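Porin (Rhodobacter capsulatus, PDB 2POR) forms channels across the outer membrane, as a homotrimer, through which small hydrophilic solutes of up to about 0.6 kDa diffuse passively. Local coordinates at residues 133-138 and 146-151; 104-109 and 168-173. All blocks are in the same frame, centred on the assembly; numbering follows the deposited sequence.

Contact 1. Residues 133-138 and 146-151; sequences SMSDGK and DAQEMA. With CA (calcium ion), chain D.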
ATOM      1  N   SER A 133      17.195  20.088  13.688  1.00 21.23           N
ATOM      2  CA  SER A 133      16.549  19.538  12.504  1.00 18.46           C
ATOM      3  C   SER A 133      16.647  20.505  11.314  1.00 24.03           C
ATOM      4  O   SER A 133      16.870  21.705  11.532  1.00 22.23           O
ATOM      5  CB  SER A 133      15.110  19.279  12.841  1.00 14.79           C
ATOM      6  OG  SER A 133      14.524  20.382  13.532  1.00 19.72           O
ATOM      7  N   MET A 134      16.533  20.069  10.070  1.00 22.25           N
ATOM      8  CA  MET A 134      16.531  20.980   8.933  1.00 21.58           C
ATOM      9  C   MET A 134      16.008  20.275   7.700  1.00 33.98           C
ATOM     10  O   MET A 134      16.011  19.031   7.676  1.00 19.01           O
ATOM     11  CB  MET A 134      17.941  21.471   8.672  1.00 18.41           C
ATOM     12  CG  MET A 134      18.862  20.369   8.160  1.00 25.36           C
ATOM     13  SD  MET A 134      20.538  20.929   7.801  1.00 35.96           S
ATOM     14  CE  MET A 134      20.253  22.010   6.429  1.00 37.35           C
ATOM     15  N   SER A 135      15.512  21.006   6.703  1.00 18.02           N
ATOM     16  CA  SER A 135      15.133  20.408   5.441  1.00 16.76           C
ATOM     17  C   SER A 135      16.260  20.811   4.522  1.00 16.94           C
ATOM     18  O   SER A 135      17.128  21.597   4.917  1.00 20.09           O
ATOM     19  CB  SER A 135      13.776  20.950   4.958  1.00 20.02           C
ATOM     20  OG  SER A 135      13.765  22.372   4.837  1.00 20.86           O
ATOM     21  N   ASP A 136      16.332  20.329   3.297  1.00 16.31           N
ATOM     22  CA  ASP A 136      17.476  20.630   2.489  1.00 16.45           C
ATOM     23  C   ASP A 136      17.324  21.871   1.582  1.00 22.62           C
ATOM     24  O   ASP A 136      18.283  22.144   0.851  1.00 22.11           O
ATOM     25  CB  ASP A 136      17.799  19.402   1.640  1.00 18.28           C
ATOM     26  CG  ASP A 136      16.774  18.928   0.629  1.00 26.65           C
ATOM     27  OD1 ASP A 136      15.888  19.638   0.148  1.00 23.99           O
ATOM     28  OD2 ASP A 136      16.812  17.768   0.237  1.00 20.64           O
ATOM     29  N   GLY A 137      16.183  22.591   1.508  1.00 24.48           N
ATOM     30  CA  GLY A 137      16.058  23.808   0.688  1.00 23.91           C
ATOM     31  C   GLY A 137      15.746  23.593  -0.785  1.00 26.85           C
ATOM     32  O   GLY A 137      15.643  24.583  -1.505  1.00 25.96           O
ATOM     33  N   LYS A 138      15.577  22.387  -1.323  1.00 17.66           N
ATOM     34  CA  LYS A 138      15.287  22.152  -2.724  1.00 18.17           C
ATOM     35  C   LYS A 138      14.106  21.241  -2.854  1.00 30.18           C
ATOM     36  O   LYS A 138      13.987  20.229  -2.136  1.00 21.24           O
ATOM     37  CB  LYS A 138      16.412  21.476  -3.480  1.00 16.38           C
ATOM     38  CG  LYS A 138      17.716  22.229  -3.385  1.00 23.82           C
ATOM     39  CD  LYS A 138      17.522  23.534  -4.088  1.00 27.64           C
ATOM     40  CE  LYS A 138      18.753  24.377  -4.065  1.00 44.82           C
ATOM     41  NZ  LYS A 138      18.763  25.094  -5.328  1.00 46.52           N
ATOM     42  N   ASP A 146      13.338  25.872  -2.480  1.00 23.66           N
ATOM     43  CA  ASP A 146      12.153  25.647  -1.671  1.00 18.81           C
ATOM     44  C   ASP A 146      12.348  26.518  -0.460  1.00 10.77           C
ATOM     45  O   ASP A 146      13.408  27.109  -0.245  1.00 22.23           O
ATOM     46  CB  ASP A 146      12.059  24.123  -1.275  1.00 21.54           C
ATOM     47  CG  ASP A 146      10.683  23.608  -0.855  1.00 31.62           C
ATOM     48  OD1 ASP A 146       9.757  24.400  -0.712  1.00 34.30           O
ATOM     49  OD2 ASP A 146      10.495  22.408  -0.674  1.00 26.76           O
ATOM     50  N   ALA A 147      11.288  26.696   0.338  1.00 16.46           N
ATOM     51  CA  ALA A 147      11.433  27.272   1.678  1.00 23.36           C
ATOM     52  C   ALA A 147      12.344  26.297   2.459  1.00 25.54           C
ATOM     53  O   ALA A 147      12.370  25.102   2.118  1.00 21.29           O
ATOM     54  CB  ALA A 147      10.095  27.324   2.396  1.00 18.36           C
ATOM     55  N   GLN A 148      13.101  26.720   3.445  1.00 20.67           N
ATOM     56  CA  GLN A 148      13.942  25.778   4.150  1.00 21.13           C
ATOM     57  C   GLN A 148      13.653  25.906   5.614  1.00 28.17           C
ATOM     58  O   GLN A 148      13.641  27.041   6.090  1.00 24.20           O
ATOM     59  CB  GLN A 148      15.329  26.116   3.858  1.00 21.13           C
ATOM     60  CG  GLN A 148      16.211  25.143   4.596  1.00 25.80           C
ATOM     61  CD  GLN A 148      17.642  25.273   4.169  1.00 34.87           C
ATOM     62  OE1 GLN A 148      18.395  24.306   4.202  1.00 38.87           O
ATOM     63  NE2 GLN A 148      18.109  26.411   3.668  1.00 47.02           N
ATOM     64  N   GLU A 149      13.416  24.822   6.358  1.00 17.81           N
ATOM     65  CA  GLU A 149      13.100  24.951   7.770  1.00 17.51           C
ATOM     66  C   GLU A 149      14.297  24.484   8.577  1.00 20.63           C
ATOM     67  O   GLU A 149      15.145  23.763   8.022  1.00 18.55           O
ATOM     68  CB  GLU A 149      11.909  24.113   8.154  1.00 19.12           C
ATOM     69  CG  GLU A 149      12.065  22.628   7.804  1.00 18.36           C
ATOM     70  CD  GLU A 149      10.853  21.763   8.048  1.00 20.39           C
ATOM     71  OE1 GLU A 149       9.791  22.278   8.414  1.00 21.55           O
ATOM     72  OE2 GLU A 149      10.977  20.550   7.849  1.00 21.49           O
ATOM     73  N   MET A 150      14.359  24.944   9.820  1.00 18.17           N
ATOM     74  CA  MET A 150      15.440  24.575  10.748  1.00 20.14           C
ATOM     75  C   MET A 150      14.968  24.802  12.151  1.00 28.58           C
ATOM     76  O   MET A 150      14.175  25.711  12.396  1.00 27.20           O
ATOM     77  CB  MET A 150      16.678  25.426  10.675  1.00 27.78           C
ATOM     78  CG  MET A 150      17.476  25.302   9.429  1.00 64.16           C
ATOM     79  SD  MET A 150      18.217  26.913   9.093  1.00 78.93           S
ATOM     80  CE  MET A 150      19.321  26.317   7.834  1.00 70.32           C
ATOM     81  N   ALA A 151      15.448  24.040  13.129  1.00 21.76           N
ATOM     82  CA  ALA A 151      15.077  24.270  14.516  1.00 22.34           C
ATOM     83  C   ALA A 151      16.176  23.655  15.388  1.00 22.98           C
ATOM     84  O   ALA A 151      16.988  22.816  14.922  1.00 20.23           O
ATOM     85  CB  ALA A 151      13.772  23.596  14.863  1.00 15.31           C
TER
HETATM   86 CA    CA D 304      15.100  18.060  -1.400  1.00 19.02          CA
HETATM   87  O   HOH W   1      13.457  22.672   2.152  1.00 22.41           O
HETATM   88  O   HOH W   2      12.636  21.064   0.321  1.00 19.18           O
HETATM   89  O   HOH W   3      15.193  15.721  -1.200  1.00 16.16           O

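Contact 2. Residues 104-109 and 168-173; sequences YLTGDE and EKIDSP. With CA (calcium ion), chain B.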
ATOM      1  N   TYR A 104       3.835  23.599  16.498  1.00 18.31           N
ATOM      2  CA  TYR A 104       5.212  23.815  16.122  1.00 18.73           C
ATOM      3  C   TYR A 104       5.233  24.334  14.691  1.00 20.07           C
ATOM      4  O   TYR A 104       4.407  23.961  13.861  1.00 21.70           O
ATOM      5  CB  TYR A 104       6.037  22.506  16.219  1.00 20.72           C
ATOM      6  CG  TYR A 104       6.070  21.993  17.664  1.00 20.99           C
ATOM      7  CD1 TYR A 104       6.909  22.596  18.574  1.00 23.25           C
ATOM      8  CD2 TYR A 104       5.272  20.927  18.065  1.00 21.35           C
ATOM      9  CE1 TYR A 104       6.937  22.122  19.879  1.00 23.05           C
ATOM     10  CE2 TYR A 104       5.308  20.455  19.370  1.00 18.76           C
ATOM     11  CZ  TYR A 104       6.151  21.074  20.257  1.00 22.33           C
ATOM     12  OH  TYR A 104       6.209  20.694  21.566  1.00 26.62           O
ATOM     13  N   LEU A 105       6.205  25.200  14.440  1.00 19.68           N
ATOM     14  CA  LEU A 105       6.379  25.793  13.133  1.00 27.46           C
ATOM     15  C   LEU A 105       7.001  24.842  12.121  1.00 24.74           C
ATOM     16  O   LEU A 105       6.652  24.919  10.944  1.00 18.69           O
ATOM     17  CB  LEU A 105       7.250  27.095  13.273  1.00 24.81           C
ATOM     18  CG  LEU A 105       7.534  28.002  12.017  1.00 23.54           C
ATOM     19  CD1 LEU A 105       6.219  28.628  11.550  1.00 22.08           C
ATOM     20  CD2 LEU A 105       8.535  29.089  12.357  1.00 19.57           C
ATOM     21  N   THR A 106       7.945  23.936  12.476  1.00 22.99           N
ATOM     22  CA  THR A 106       8.650  23.136  11.471  1.00 22.98           C
ATOM     23  C   THR A 106       8.493  21.624  11.716  1.00 18.20           C
ATOM     24  O   THR A 106       7.924  21.239  12.750  1.00 21.22           O
ATOM     25  CB  THR A 106      10.190  23.538  11.421  1.00 29.35           C
ATOM     26  OG1 THR A 106      10.823  23.013  12.600  1.00 25.92           O
ATOM     27  CG2 THR A 106      10.411  25.081  11.279  1.00 19.42           C
ATOM     28  N   GLY A 107       8.985  20.795  10.773  1.00 17.26           N
ATOM     29  CA  GLY A 107       9.000  19.338  10.863  1.00 18.97           C
ATOM     30  C   GLY A 107       7.587  18.849  10.821  1.00 27.01           C
ATOM     31  O   GLY A 107       6.646  19.611  10.570  1.00 22.34           O
ATOM     32  N   ASP A 108       7.456  17.546  10.988  1.00 18.09           N
ATOM     33  CA  ASP A 108       6.161  16.891  11.026  1.00 14.02           C
ATOM     34  C   ASP A 108       5.259  17.297   9.848  1.00 16.56           C
ATOM     35  O   ASP A 108       4.139  17.815  10.001  1.00 19.46           O
ATOM     36  CB  ASP A 108       5.444  17.224  12.326  1.00 14.02           C
ATOM     37  CG  ASP A 108       4.288  16.293  12.651  1.00 20.04           C
ATOM     38  OD1 ASP A 108       4.172  15.225  12.053  1.00 22.75           O
ATOM     39  OD2 ASP A 108       3.499  16.593  13.557  1.00 21.20           O
ATOM     40  N   GLU A 109       5.879  17.091   8.679  1.00 18.15           N
ATOM     41  CA  GLU A 109       5.255  17.248   7.369  1.00 24.76           C
ATOM     42  C   GLU A 109       5.042  18.702   6.926  1.00 28.53           C
ATOM     43  O   GLU A 109       4.276  18.932   5.993  1.00 24.18           O
ATOM     44  CB  GLU A 109       3.900  16.539   7.320  1.00 23.74           C
ATOM     45  CG  GLU A 109       3.979  15.054   7.598  1.00 39.02           C
ATOM     46  CD  GLU A 109       2.619  14.406   7.522  1.00 35.83           C
ATOM     47  OE1 GLU A 109       1.814  14.664   8.415  1.00 42.26           O
ATOM     48  OE2 GLU A 109       2.378  13.680   6.556  1.00 50.54           O
ATOM     49  N   GLU A 168      12.725  27.778  16.265  1.00 25.32           N
ATOM     50  CA  GLU A 168      12.397  27.286  14.946  1.00 22.85           C
ATOM     51  C   GLU A 168      12.302  28.395  13.902  1.00 23.46           C
ATOM     52  O   GLU A 168      11.809  29.491  14.203  1.00 21.97           O
ATOM     53  CB  GLU A 168      11.069  26.606  14.991  1.00 23.96           C
ATOM     54  CG  GLU A 168      10.783  25.587  16.095  1.00 18.08           C
ATOM     55  CD  GLU A 168       9.500  24.844  15.810  1.00 17.37           C
ATOM     56  OE1 GLU A 168       9.503  23.940  14.982  1.00 19.97           O
ATOM     57  OE2 GLU A 168       8.482  25.142  16.399  1.00 21.50           O
ATOM     58  N   LYS A 169      12.725  28.141  12.682  1.00 21.91           N
ATOM     59  CA  LYS A 169      12.542  29.118  11.625  1.00 26.98           C
ATOM     60  C   LYS A 169      12.333  28.531  10.231  1.00 33.90           C
ATOM     61  O   LYS A 169      12.731  27.390   9.939  1.00 21.78           O
ATOM     62  CB  LYS A 169      13.723  30.047  11.620  1.00 22.39           C
ATOM     63  CG  LYS A 169      14.990  29.344  11.311  1.00 33.73           C
ATOM     64  CD  LYS A 169      15.915  30.482  11.105  1.00 55.00           C
ATOM     65  CE  LYS A 169      16.751  30.082   9.910  1.00 70.05           C
ATOM     66  NZ  LYS A 169      17.422  31.260   9.379  1.00 76.45           N
ATOM     67  N   ILE A 170      11.608  29.274   9.362  1.00 24.31           N
ATOM     68  CA  ILE A 170      11.411  28.904   7.952  1.00 26.64           C
ATOM     69  C   ILE A 170      11.911  30.090   7.106  1.00 22.64           C
ATOM     70  O   ILE A 170      11.496  31.225   7.303  1.00 26.39           O
ATOM     71  CB  ILE A 170       9.906  28.605   7.597  1.00 22.23           C
ATOM     72  CG1 ILE A 170       9.296  27.492   8.467  1.00 18.13           C
ATOM     73  CG2 ILE A 170       9.866  28.219   6.112  1.00 20.59           C
ATOM     74  CD1 ILE A 170       7.825  27.197   8.186  1.00 22.57           C
ATOM     75  N   ASP A 171      12.890  29.878   6.258  1.00 21.42           N
ATOM     76  CA  ASP A 171      13.379  30.827   5.294  1.00 22.65           C
ATOM     77  C   ASP A 171      12.673  30.650   3.981  1.00 24.81           C
ATOM     78  O   ASP A 171      12.674  29.581   3.369  1.00 25.52           O
ATOM     79  CB  ASP A 171      14.833  30.650   5.005  1.00 24.09           C
ATOM     80  CG  ASP A 171      15.686  30.911   6.227  1.00 37.12           C
ATOM     81  OD1 ASP A 171      15.265  31.668   7.111  1.00 39.08           O
ATOM     82  OD2 ASP A 171      16.767  30.330   6.285  1.00 63.64           O
ATOM     83  N   SER A 172      12.087  31.764   3.561  1.00 28.50           N
ATOM     84  CA  SER A 172      11.321  31.862   2.339  1.00 29.34           C
ATOM     85  C   SER A 172      12.240  31.867   1.147  1.00 19.80           C
ATOM     86  O   SER A 172      13.259  32.548   1.198  1.00 27.09           O
ATOM     87  CB  SER A 172      10.533  33.148   2.304  1.00 25.55           C
ATOM     88  OG  SER A 172       9.818  33.126   1.083  1.00 28.00           O
ATOM     89  N   PRO A 173      11.949  31.209   0.031  1.00 23.04           N
ATOM     90  CA  PRO A 173      12.733  31.356  -1.175  1.00 24.44           C
ATOM     91  C   PRO A 173      12.451  32.732  -1.775  1.00 46.59           C
ATOM     92  O   PRO A 173      13.316  33.189  -2.505  1.00 45.87           O
ATOM     93  CB  PRO A 173      12.295  30.231  -2.055  1.00 21.93           C
ATOM     94  CG  PRO A 173      10.837  30.122  -1.739  1.00 24.05           C
ATOM     95  CD  PRO A 173      10.726  30.472  -0.236  1.00 23.65           C
TER
HETATM   96 CA    CA B 302       3.070  17.873  15.350  1.00 21.26          CA
HETATM   97  O   HOH W   4       1.671  16.344  16.402  1.00 20.86           O
HETATM   98  O   HOH W   5       2.534  19.031  17.244  1.00 18.77           O
HETATM   99  O   HOH W   6       3.420  20.026  14.290  1.00 20.83           O
HETATM  100  O   HOH W   7       0.881  18.380  14.583  1.00 22.54           O

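Contact 1. Residues 133-138 and 146-151
Ser135 OG is gripped from two directions: Glu149 N donates to it at 2.9 Å along a nearly straight line (167° at the hydrogen), and water 1 lies 2.7 Å from it. The hydroxyl sits between the backbone N and carbonyl carbon of its own residue (chi1 57°), a short arm reaching across to the next strand, where it takes the amide hydrogen that a backbone carbonyl would receive in regular pairing. The same water accepts from Gly137 N and donates to Ala147 O, linking the two backbones where direct strand pairing lapses. On the Ser133 and Ala151 side of this point the pairing is regular and antiparallel: Ser133 and Ala151 exchange two backbone bonds, and Ser135 N donates to Glu149 O. Met134 and Met150 form the non-hydrogen-bonded pair, Met134 CB lying 3.9 Å from Met150 CG; these flexible apolar chains suit a barrel exterior where Met134 meets bound detergent and Phe21 of the second subunit. On the other face Glu149 carries its carboxylate to Gly107 N. Beyond the strands, Gly137, at positive phi, offers its O to Asp146 N at 2.8 Å, while Asp136 OD1 accepts Lys138 N at 3.1 Å, closing an Asx turn. Asp136 also clasps the calcium ion with both carboxylate oxygens, OD2 accepting from Phe21 N of the second subunit as well, and Lys138 O joins it at 2.5 Å. Water 3, Asn116, Gly140 and Asn20 of the second subunit complete the shell. The whole is the end of a beta hairpin of the porin barrel, its loop carrying a calcium site that bridges two subunits.

Contact 2. Residues 104-109 and 168-173
Glu168 leaves its strand with CG anti to the carbonyl carbon (chi1 -48°), runs on extended, and twists its carboxylate at chi3 (78°) so that both oxygens face the backbone of Leu105 and Thr106. Thr106 answers with OG1 swung between its own N and carbonyl carbon (chi1 73°), beside its amide, and both donate to Glu168 OE1: N at 3.0 Å from above the carboxylate plane, OG1 at 2.9 Å from the anti side and closer to that plane. Leu105 N donates to Glu168 OE2 at 3.0 Å, again from above the carboxylate plane. Three bonds therefore fix the carboxylate, and a glutamate is long enough to span from the strand to the backbone of a loop without regular secondary structure. OE2 also lies at the edge of the Tyr104 ring, 3.7 Å from CD1, the carboxylate turned steeply against the ring; the phenol itself is tied to Gly84 O. Glu185 brings a second carboxylate close to OE2, so the amide donors probably matter for keeping negative charge here, and the ionisation of either acid could be shifted. Beside this polar grip is an apolar patch, where Ile170 reaches Leu105 CG with CD1 at 3.9 Å and Thr106 CG2 with CG1 at 3.9 Å. Lys169, between the two inward residues, points away from the loop and pairs with Asp171. Farther along, Asp108 OD2 binds a calcium ion at 2.2 Å, with four waters and Glu80 also in its shell. Docking a long loop against the inner barrel wall in this way is characteristic of general porins, whose inward-folded loop narrows the pore.

In the fold
Both contacts belong to one wall of the barrel: strand 148-158 of contact 1 is the neighbour of strand 161-171 of contact 2, and Met150 O lies 2.8 Å from Lys169 N, a probable backbone hydrogen bond between them. Contact 1 joins successive strands mainly through backbone bonds, is only partly buried, and has one face toward detergent and the second subunit. Contact 2 is buried within a single subunit and relies on a side-chain carboxylate to hold an irregular loop inside the barrel. Glu149 spans the two, packing on Thr106. Each has a calcium ion, one at the subunit interface, the other bound by the inward loop together with Glu80.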